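Local structure of mandelate racemase/muconate lactonizing enzyme family protein (Azoarcus sp., 2QDE) at residues I31-L36 and A48-T53; L35-H39 and T106-L111; P242-D246 and A264-K270. The protein belongs to the enolase superfamily, pairing an N-terminal antiparallel-sheet and helix domain with a TIM-type barrel that holds a barium ion. All coordinates share one frame; numbering follows the deposited sequence.

How the contacts relate
Contact 1 is met first along the chain: it closes the beta hairpin of strands 31-40 and 45-49 in the antiparallel sheet of the N-terminal domain. Contact 2 starts from the same strand, sharing Leu35 and Leu36, but closes a much longer loop, running past strand 45-49 to helix 101-119, which it lays against the sheet. The two contacts share that starting strand and touch, Ala48 packing on Phe109 and Ala50 on Thr106. Contact 3 follows in series, on the opposite side of the chain's centre, with its own centre about 25 Å from that of contact 1. It closes a beta-alpha-beta unit of the barrel domain, beside the barium ion.

Contact 1: residues I31-L36 and A48-T53; sequences IDGVLL and ADAGDT
Asp49 holds CG anti to its backbone N (chi1 -172°), while Leu35 turns CG anti to its carbonyl carbon, and these two settings bring Leu35 CD2 against the carboxylate of Asp49, 3.4 Å from its CG. The pair sits at a non-hydrogen-bonded position of a beta hairpin at the edge of the N-terminal domain's antiparallel sheet. The next pair, Leu36 with Ala48, is hydrogen-bonded in both directions, Leu36 N lying 2.8 Å from Ala48 O. Ala50 N donates to Val34 O at 2.9 Å, nearly straight.

Just here Asp49 OD1 accepts from Gly51 N at 2.9 Å, from above the carboxylate plane, forming an Asx turn, while OD2 is held by Ser302. Both oxygens are therefore engaged, which fixes the carboxylate beside the leucine methyl.

At the far end Ile31 and Asp52 cross at about a right angle, with Ile31 CG2 3.5 Å from Asp52 CB. Thr53 grips Asp32 O twice: its backbone N binds weakly, and OG1 donates at 2.9 Å, tilted 32° from the carbonyl plane.

Contact 2: residues L35-H39 and T106-L111; sequences LLKLH and TVDFAL
Leu36 lays its CD2 methyl over the backbone of Thr106 and Val107, 3.4 Å from Thr106 O and 3.5 Å from Val107 CA. This is sheet-on-helix packing in the N-terminal domain: strand 31-40 lies under helix 101-119, and the local axes come within 8.4 Å at a crossing angle of -48°. The interface is apolar, with no hydrogen bond between the two segments.

Thr106 turns its methyl to the strand. CG2 stands opposite the backbone N across the CA-CB bond (chi1 -59° for OG1) and meets Leu36 CB at 3.5 Å. Its hydroxyl binds Gln102 O one turn back in the same helix, which satisfies this buried polar group and leaves the methyl to make the contact. Val107 adds a lighter touch of CG2 on the same leucine methyl.

Two residues along the strand, Leu38 also points at the helix and sets CG 3.7 Å from Ala110 CB, with CD1 equally near. The small alanine CB lies against both leucines, reaching Leu36 CD2 at 3.9 Å. Helix 62-78 completes the surroundings, with Ile69 packing on Leu36 and Val107, and Leu78 on Leu38 and Val107. Helix 86-96 adds Ile86 and Ile89 beside Leu111. Although Leu111 leaves the helix to one side, its end swings back toward the strand, bringing CD2 to 3.9 Å from Leu38 CD1.

Contact 3: residues P242-D246 and A264-K270; sequences PIYAD and ADGLMIK. With BA (barium ion), chain I.
Asp246 binds the barium ion through OD2 at 2.7 Å, and its CB packs against Met268 CG on the neighbouring strand. The two strands, 243-245 and 266-269, are parallel neighbours in the TIM-type barrel, joined through helix 252-261 as a beta-alpha-beta unit. Asp195, Asn197 and Glu221 complete the protein's share of the metal site. Lys270 reaches in with a bend at the end of its chain, placing NZ 3.4 Å from Asp246 OD2, a nearby opposite charge. The other oxygen, OD1, is held by Lys273 and Tyr57, which help fix the rotation of the carboxylate.

One shell out, Met268 links the metal ligand to Tyr244. Its chain bends at chi2 and chi3, bringing SD to the edge of the tyrosine ring, near its plane, in a Met-aromatic contact. The ring lies flat across Gly266, whose CA stands 3.2 Å from the ring centroid, only 5° off the normal, as a close CH-pi contact.

Backbone bonds tie the strands together beneath these groups: Ala245 N to Gly266 O at 3.0 Å, and Met268 N to Ala245 O at 2.9 Å. At the N-terminal end of the two strands Asp265 and Ile243 exchange two bonds, Asp265 N donating to Ile243 O at 2.7 Å while the Asp265 carboxylate accepts in return. Asp265 OD1 is engaged by Arg236 and by Tyr202 of the second subunit, placing this end of the strands at a subunit interface. Asp265 OD2 uses its anti lone pair to take Ile243 N at 2.8 Å, with an N-H...O angle of 172°.

Contact 1: residues I31-L36 and A48-T53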
loop_
_atom_site.group_PDB
_atom_site.type_symbol
_atom_site.label_atom_id
_atom_site.label_comp_id
_atom_site.label_asym_id
_atom_site.label_seq_id
_atom_site.Cartn_x
_atom_site.Cartn_y
_atom_site.Cartn_z
ATOM N N ILE A 31 -5.742 28.747 -37.976
ATOM C CA ILE A 31 -5.462 28.683 -36.549
ATOM C C ILE A 31 -6.121 29.859 -35.831
ATOM O O ILE A 31 -5.755 31.014 -36.069
ATOM C CB ILE A 31 -3.944 28.749 -36.295
ATOM C CG1 ILE A 31 -3.247 27.557 -36.952
ATOM C CG2 ILE A 31 -3.672 28.800 -34.807
ATOM C CD1 ILE A 31 -3.779 26.200 -36.509
ATOM N N ASP A 32 -7.088 29.572 -34.959
ATOM C CA ASP A 32 -7.767 30.624 -34.209
ATOM C C ASP A 32 -7.116 30.797 -32.837
ATOM O O ASP A 32 -7.105 29.872 -32.013
ATOM C CB ASP A 32 -9.255 30.310 -34.038
ATOM C CG ASP A 32 -10.003 30.264 -35.367
ATOM O OD1 ASP A 32 -9.676 31.070 -36.268
ATOM O OD2 ASP A 32 -10.923 29.433 -35.505
ATOM N N GLY A 33 -6.579 31.985 -32.595
ATOM C CA GLY A 33 -5.921 32.238 -31.333
ATOM C C GLY A 33 -6.120 33.646 -30.831
ATOM O O GLY A 33 -7.016 34.358 -31.275
ATOM N N VAL A 34 -5.263 34.065 -29.911
ATOM C CA VAL A 34 -5.372 35.388 -29.343
ATOM C C VAL A 34 -4.002 35.991 -29.060
ATOM O O VAL A 34 -3.060 35.273 -28.735
ATOM C CB VAL A 34 -6.206 35.310 -28.036
ATOM C CG1 VAL A 34 -5.583 36.145 -26.946
ATOM C CG2 VAL A 34 -7.628 35.758 -28.307
ATOM N N LEU A 35 -3.898 37.310 -29.213
ATOM C CA LEU A 35 -2.665 38.026 -28.916
ATOM C C LEU A 35 -2.984 38.929 -27.736
ATOM O O LEU A 35 -4.091 39.467 -27.636
ATOM C CB LEU A 35 -2.200 38.885 -30.093
ATOM C CG LEU A 35 -1.771 38.227 -31.406
ATOM C CD1 LEU A 35 -1.103 39.289 -32.273
ATOM C CD2 LEU A 35 -0.803 37.070 -31.157
ATOM N N LEU A 36 -2.018 39.093 -26.842
ATOM C CA LEU A 36 -2.200 39.922 -25.663
ATOM C C LEU A 36 -1.181 41.047 -25.612
ATOM O O LEU A 36 -0.011 40.864 -25.949
ATOM C CB LEU A 36 -2.054 39.073 -24.396
ATOM C CG LEU A 36 -2.017 39.803 -23.045
ATOM C CD1 LEU A 36 -3.354 40.484 -22.777
ATOM C CD2 LEU A 36 -1.698 38.808 -21.941
ATOM N N ALA A 48 2.236 38.879 -26.200
ATOM C CA ALA A 48 2.181 37.418 -26.120
ATOM C C ALA A 48 1.169 36.858 -27.114
ATOM O O ALA A 48 0.226 37.550 -27.505
ATOM C CB ALA A 48 1.815 36.979 -24.708
ATOM N N ASP A 49 1.384 35.605 -27.511
ATOM C CA ASP A 49 0.530 34.893 -28.464
ATOM C C ASP A 49 0.100 33.587 -27.792
ATOM O O ASP A 49 0.944 32.727 -27.528
ATOM C CB ASP A 49 1.334 34.568 -29.726
ATOM C CG ASP A 49 0.479 33.988 -30.852
ATOM O OD1 ASP A 49 -0.682 33.582 -30.608
ATOM O OD2 ASP A 49 0.987 33.932 -31.995
ATOM N N ALA A 50 -1.194 33.439 -27.517
ATOM C CA ALA A 50 -1.702 32.233 -26.871
ATOM C C ALA A 50 -1.484 31.009 -27.752
ATOM O O ALA A 50 -1.343 29.880 -27.259
ATOM C CB ALA A 50 -3.189 32.388 -26.565
ATOM N N GLY A 51 -1.452 31.246 -29.058
ATOM C CA GLY A 51 -1.277 30.166 -30.002
ATOM C C GLY A 51 -2.638 29.580 -30.326
ATOM O O GLY A 51 -3.672 30.150 -29.981
ATOM N N ASP A 52 -2.638 28.432 -30.985
ATOM C CA ASP A 52 -3.870 27.767 -31.365
ATOM C C ASP A 52 -4.743 27.371 -30.167
ATOM O O ASP A 52 -4.246 27.128 -29.070
ATOM C CB ASP A 52 -3.524 26.531 -32.200
ATOM C CG ASP A 52 -4.750 25.834 -32.742
ATOM O OD1 ASP A 52 -5.697 26.536 -33.146
ATOM O OD2 ASP A 52 -4.759 24.582 -32.774
ATOM N N THR A 53 -6.053 27.323 -30.383
ATOM C CA THR A 53 -6.978 26.917 -29.338
ATOM C C THR A 53 -7.540 25.546 -29.727
ATOM O O THR A 53 -7.885 25.307 -30.888
ATOM C CB THR A 53 -8.130 27.943 -29.164
ATOM O OG1 THR A 53 -8.766 28.178 -30.429
ATOM C CG2 THR A 53 -7.581 29.266 -28.623
HETATM O O HOH W 1 -8.009 26.713 -34.110
#

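Contact 2: residues L35-H39 and T106-L111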
loop_
_atom_site.group_PDB
_atom_site.type_symbol
_atom_site.label_atom_id
_atom_site.label_comp_id
_atom_site.label_asym_id
_atom_site.label_seq_id
_atom_site.Cartn_x
_atom_site.Cartn_y
_atom_site.Cartn_z
ATOM N N LEU A 35 -3.898 37.310 -29.213
ATOM C CA LEU A 35 -2.665 38.026 -28.916
ATOM C C LEU A 35 -2.984 38.929 -27.736
ATOM O O LEU A 35 -4.091 39.467 -27.636
ATOM C CB LEU A 35 -2.200 38.885 -30.093
ATOM C CG LEU A 35 -1.771 38.227 -31.406
ATOM C CD1 LEU A 35 -1.103 39.289 -32.273
ATOM C CD2 LEU A 35 -0.803 37.070 -31.157
ATOM N N LEU A 36 -2.018 39.093 -26.842
ATOM C CA LEU A 36 -2.200 39.922 -25.663
ATOM C C LEU A 36 -1.181 41.047 -25.612
ATOM O O LEU A 36 -0.011 40.864 -25.949
ATOM C CB LEU A 36 -2.054 39.073 -24.396
ATOM C CG LEU A 36 -2.017 39.803 -23.045
ATOM C CD1 LEU A 36 -3.354 40.484 -22.777
ATOM C CD2 LEU A 36 -1.698 38.808 -21.941
ATOM N N LYS A 37 -1.635 42.217 -25.187
ATOM C CA LYS A 37 -0.750 43.356 -25.033
ATOM C C LYS A 37 -0.997 43.969 -23.672
ATOM O O LYS A 37 -2.125 44.352 -23.353
ATOM C CB LYS A 37 -0.989 44.412 -26.118
ATOM C CG LYS A 37 -0.441 44.042 -27.479
ATOM C CD LYS A 37 -0.634 45.182 -28.476
ATOM C CE LYS A 37 -0.170 44.785 -29.877
ATOM N NZ LYS A 37 -0.440 45.871 -30.877
ATOM N N LEU A 38 0.055 44.037 -22.863
ATOM C CA LEU A 38 -0.027 44.639 -21.543
ATOM C C LEU A 38 0.729 45.961 -21.627
ATOM O O LEU A 38 1.962 45.989 -21.604
ATOM C CB LEU A 38 0.611 43.734 -20.487
ATOM C CG LEU A 38 -0.000 42.344 -20.280
ATOM C CD1 LEU A 38 0.672 41.686 -19.077
ATOM C CD2 LEU A 38 -1.505 42.450 -20.055
ATOM N N HIS A 39 -0.022 47.051 -21.747
ATOM C CA HIS A 39 0.565 48.382 -21.851
ATOM C C HIS A 39 0.970 48.961 -20.504
ATOM O O HIS A 39 0.176 48.967 -19.569
ATOM C CB HIS A 39 -0.423 49.347 -22.504
ATOM C CG HIS A 39 -0.835 48.952 -23.887
ATOM N ND1 HIS A 39 -1.791 47.990 -24.135
ATOM C CD2 HIS A 39 -0.411 49.382 -25.098
ATOM C CE1 HIS A 39 -1.938 47.844 -25.440
ATOM N NE2 HIS A 39 -1.111 48.678 -26.046
ATOM N N THR A 106 -0.866 33.025 -21.207
ATOM C CA THR A 106 -0.752 34.186 -22.073
ATOM C C THR A 106 -0.369 35.438 -21.288
ATOM O O THR A 106 0.472 36.227 -21.730
ATOM C CB THR A 106 -2.065 34.418 -22.818
ATOM O OG1 THR A 106 -2.365 33.256 -23.599
ATOM C CG2 THR A 106 -1.953 35.621 -23.745
ATOM N N VAL A 107 -0.986 35.617 -20.125
ATOM C CA VAL A 107 -0.691 36.759 -19.272
ATOM C C VAL A 107 0.765 36.670 -18.805
ATOM O O VAL A 107 1.514 37.644 -18.861
ATOM C CB VAL A 107 -1.624 36.773 -18.038
ATOM C CG1 VAL A 107 -1.168 37.839 -17.043
ATOM C CG2 VAL A 107 -3.054 37.035 -18.478
ATOM N N ASP A 108 1.147 35.480 -18.353
ATOM C CA ASP A 108 2.500 35.207 -17.870
ATOM C C ASP A 108 3.548 35.532 -18.941
ATOM O O ASP A 108 4.590 36.121 -18.642
ATOM C CB ASP A 108 2.594 33.728 -17.459
ATOM C CG ASP A 108 4.015 33.283 -17.142
ATOM O OD1 ASP A 108 4.315 33.006 -15.959
ATOM O OD2 ASP A 108 4.834 33.204 -18.079
ATOM N N PHE A 109 3.270 35.142 -20.184
ATOM C CA PHE A 109 4.194 35.392 -21.292
ATOM C C PHE A 109 4.446 36.885 -21.482
ATOM O O PHE A 109 5.592 37.306 -21.648
ATOM C CB PHE A 109 3.653 34.832 -22.613
ATOM C CG PHE A 109 3.447 33.338 -22.620
ATOM C CD1 PHE A 109 4.103 32.513 -21.700
ATOM C CD2 PHE A 109 2.602 32.754 -23.563
ATOM C CE1 PHE A 109 3.914 31.127 -21.722
ATOM C CE2 PHE A 109 2.404 31.371 -23.595
ATOM C CZ PHE A 109 3.063 30.560 -22.672
ATOM N N ALA A 110 3.369 37.671 -21.469
ATOM C CA ALA A 110 3.467 39.118 -21.656
ATOM C C ALA A 110 4.124 39.801 -20.466
ATOM O O ALA A 110 4.755 40.841 -20.614
ATOM C CB ALA A 110 2.074 39.722 -21.913
ATOM N N LEU A 111 3.977 39.228 -19.279
ATOM C CA LEU A 111 4.598 39.823 -18.100
ATOM C C LEU A 111 6.116 39.674 -18.215
ATOM O O LEU A 111 6.861 40.631 -17.988
ATOM C CB LEU A 111 4.081 39.155 -16.818
ATOM C CG LEU A 111 2.694 39.606 -16.344
ATOM C CD1 LEU A 111 2.167 38.665 -15.268
ATOM C CD2 LEU A 111 2.777 41.038 -15.812
#

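Contact 3: residues P242-D246 and A264-K270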
loop_
_atom_site.group_PDB
_atom_site.type_symbol
_atom_site.label_atom_id
_atom_site.label_comp_id
_atom_site.label_asym_id
_atom_site.label_seq_id
_atom_site.Cartn_x
_atom_site.Cartn_y
_atom_site.Cartn_z
ATOM N N PRO A 242 7.794 2.037 -23.987
ATOM C CA PRO A 242 7.675 3.116 -23.001
ATOM C C PRO A 242 6.381 3.890 -23.216
ATOM O O PRO A 242 5.976 4.114 -24.350
ATOM C CB PRO A 242 8.904 3.978 -23.278
ATOM C CG PRO A 242 9.896 2.996 -23.826
ATOM C CD PRO A 242 9.045 2.163 -24.752
ATOM N N ILE A 243 5.740 4.286 -22.121
ATOM C CA ILE A 243 4.496 5.036 -22.174
ATOM C C ILE A 243 4.740 6.431 -21.592
ATOM O O ILE A 243 5.085 6.559 -20.415
ATOM C CB ILE A 243 3.395 4.336 -21.347
ATOM C CG1 ILE A 243 3.217 2.886 -21.818
ATOM C CG2 ILE A 243 2.095 5.117 -21.439
ATOM C CD1 ILE A 243 2.787 2.745 -23.266
ATOM N N TYR A 244 4.564 7.464 -22.415
ATOM C CA TYR A 244 4.761 8.851 -21.987
ATOM C C TYR A 244 3.425 9.549 -21.741
ATOM O O TYR A 244 2.428 9.238 -22.394
ATOM C CB TYR A 244 5.544 9.635 -23.044
ATOM C CG TYR A 244 7.048 9.462 -22.972
ATOM C CD1 TYR A 244 7.627 8.202 -22.790
ATOM C CD2 TYR A 244 7.893 10.557 -23.129
ATOM C CE1 TYR A 244 9.014 8.042 -22.769
ATOM C CE2 TYR A 244 9.278 10.409 -23.109
ATOM C CZ TYR A 244 9.831 9.151 -22.931
ATOM O OH TYR A 244 11.198 9.017 -22.913
ATOM N N ALA A 245 3.416 10.505 -20.815
ATOM C CA ALA A 245 2.200 11.234 -20.488
ATOM C C ALA A 245 2.244 12.693 -20.942
ATOM O O ALA A 245 3.234 13.388 -20.719
ATOM C CB ALA A 245 1.961 11.178 -18.992
ATOM N N ASP A 246 1.175 13.147 -21.591
ATOM C CA ASP A 246 1.079 14.536 -22.026
ATOM C C ASP A 246 -0.140 15.111 -21.325
ATOM O O ASP A 246 -0.019 15.769 -20.290
ATOM C CB ASP A 246 0.904 14.635 -23.544
ATOM C CG ASP A 246 0.680 16.068 -24.019
ATOM O OD1 ASP A 246 0.697 17.008 -23.189
ATOM O OD2 ASP A 246 0.487 16.254 -25.239
ATOM N N ALA A 264 3.989 6.591 -15.933
ATOM C CA ALA A 264 4.706 7.053 -17.114
ATOM C C ALA A 264 6.204 6.814 -17.117
ATOM O O ALA A 264 6.838 6.764 -16.069
ATOM C CB ALA A 264 4.425 8.542 -17.335
ATOM N N ASP A 265 6.756 6.692 -18.321
ATOM C CA ASP A 265 8.187 6.482 -18.531
ATOM C C ASP A 265 8.832 7.775 -19.031
ATOM O O ASP A 265 10.051 7.863 -19.177
ATOM C CB ASP A 265 8.402 5.374 -19.560
ATOM C CG ASP A 265 7.896 4.030 -19.077
ATOM O OD1 ASP A 265 8.425 3.546 -18.054
ATOM O OD2 ASP A 265 6.973 3.464 -19.712
ATOM N N GLY A 266 7.996 8.776 -19.288
ATOM C CA GLY A 266 8.471 10.056 -19.789
ATOM C C GLY A 266 7.320 11.041 -19.810
ATOM O O GLY A 266 6.168 10.640 -19.640
ATOM N N LEU A 267 7.615 12.319 -20.045
ATOM C CA LEU A 267 6.570 13.346 -20.028
ATOM C C LEU A 267 6.681 14.370 -21.158
ATOM O O LEU A 267 7.767 14.607 -21.679
ATOM C CB LEU A 267 6.639 14.103 -18.697
ATOM C CG LEU A 267 6.728 13.317 -17.383
ATOM C CD1 LEU A 267 7.270 14.230 -16.282
ATOM C CD2 LEU A 267 5.370 12.760 -17.009
ATOM N N MET A 268 5.551 14.966 -21.533
ATOM C CA MET A 268 5.540 16.017 -22.549
ATOM C C MET A 268 4.956 17.241 -21.857
ATOM O O MET A 268 4.068 17.122 -21.012
ATOM C CB MET A 268 4.645 15.695 -23.756
ATOM C CG MET A 268 4.159 14.275 -23.895
ATOM S SD MET A 268 5.449 13.071 -24.154
ATOM C CE MET A 268 6.467 13.913 -25.316
ATOM N N ILE A 269 5.448 18.418 -22.209
ATOM C CA ILE A 269 4.923 19.632 -21.614
ATOM C C ILE A 269 4.617 20.667 -22.695
ATOM O O ILE A 269 5.140 20.591 -23.802
ATOM C CB ILE A 269 5.943 20.244 -20.622
ATOM C CG1 ILE A 269 5.312 21.415 -19.860
ATOM C CG2 ILE A 269 7.174 20.732 -21.377
ATOM C CD1 ILE A 269 6.250 22.077 -18.868
ATOM N N LYS A 270 3.730 21.603 -22.371
ATOM C CA LYS A 270 3.407 22.726 -23.255
ATOM C C LYS A 270 3.268 23.882 -22.280
ATOM O O LYS A 270 2.625 23.739 -21.241
ATOM C CB LYS A 270 2.090 22.526 -24.023
ATOM C CG LYS A 270 2.178 21.538 -25.179
ATOM C CD LYS A 270 0.975 21.664 -26.103
ATOM C CE LYS A 270 1.018 20.646 -27.242
ATOM N NZ LYS A 270 0.954 19.255 -26.740
HETATM BA BA BA I . -0.519 14.847 -27.255
HETATM O O HOH W 2 11.677 6.407 -21.326
#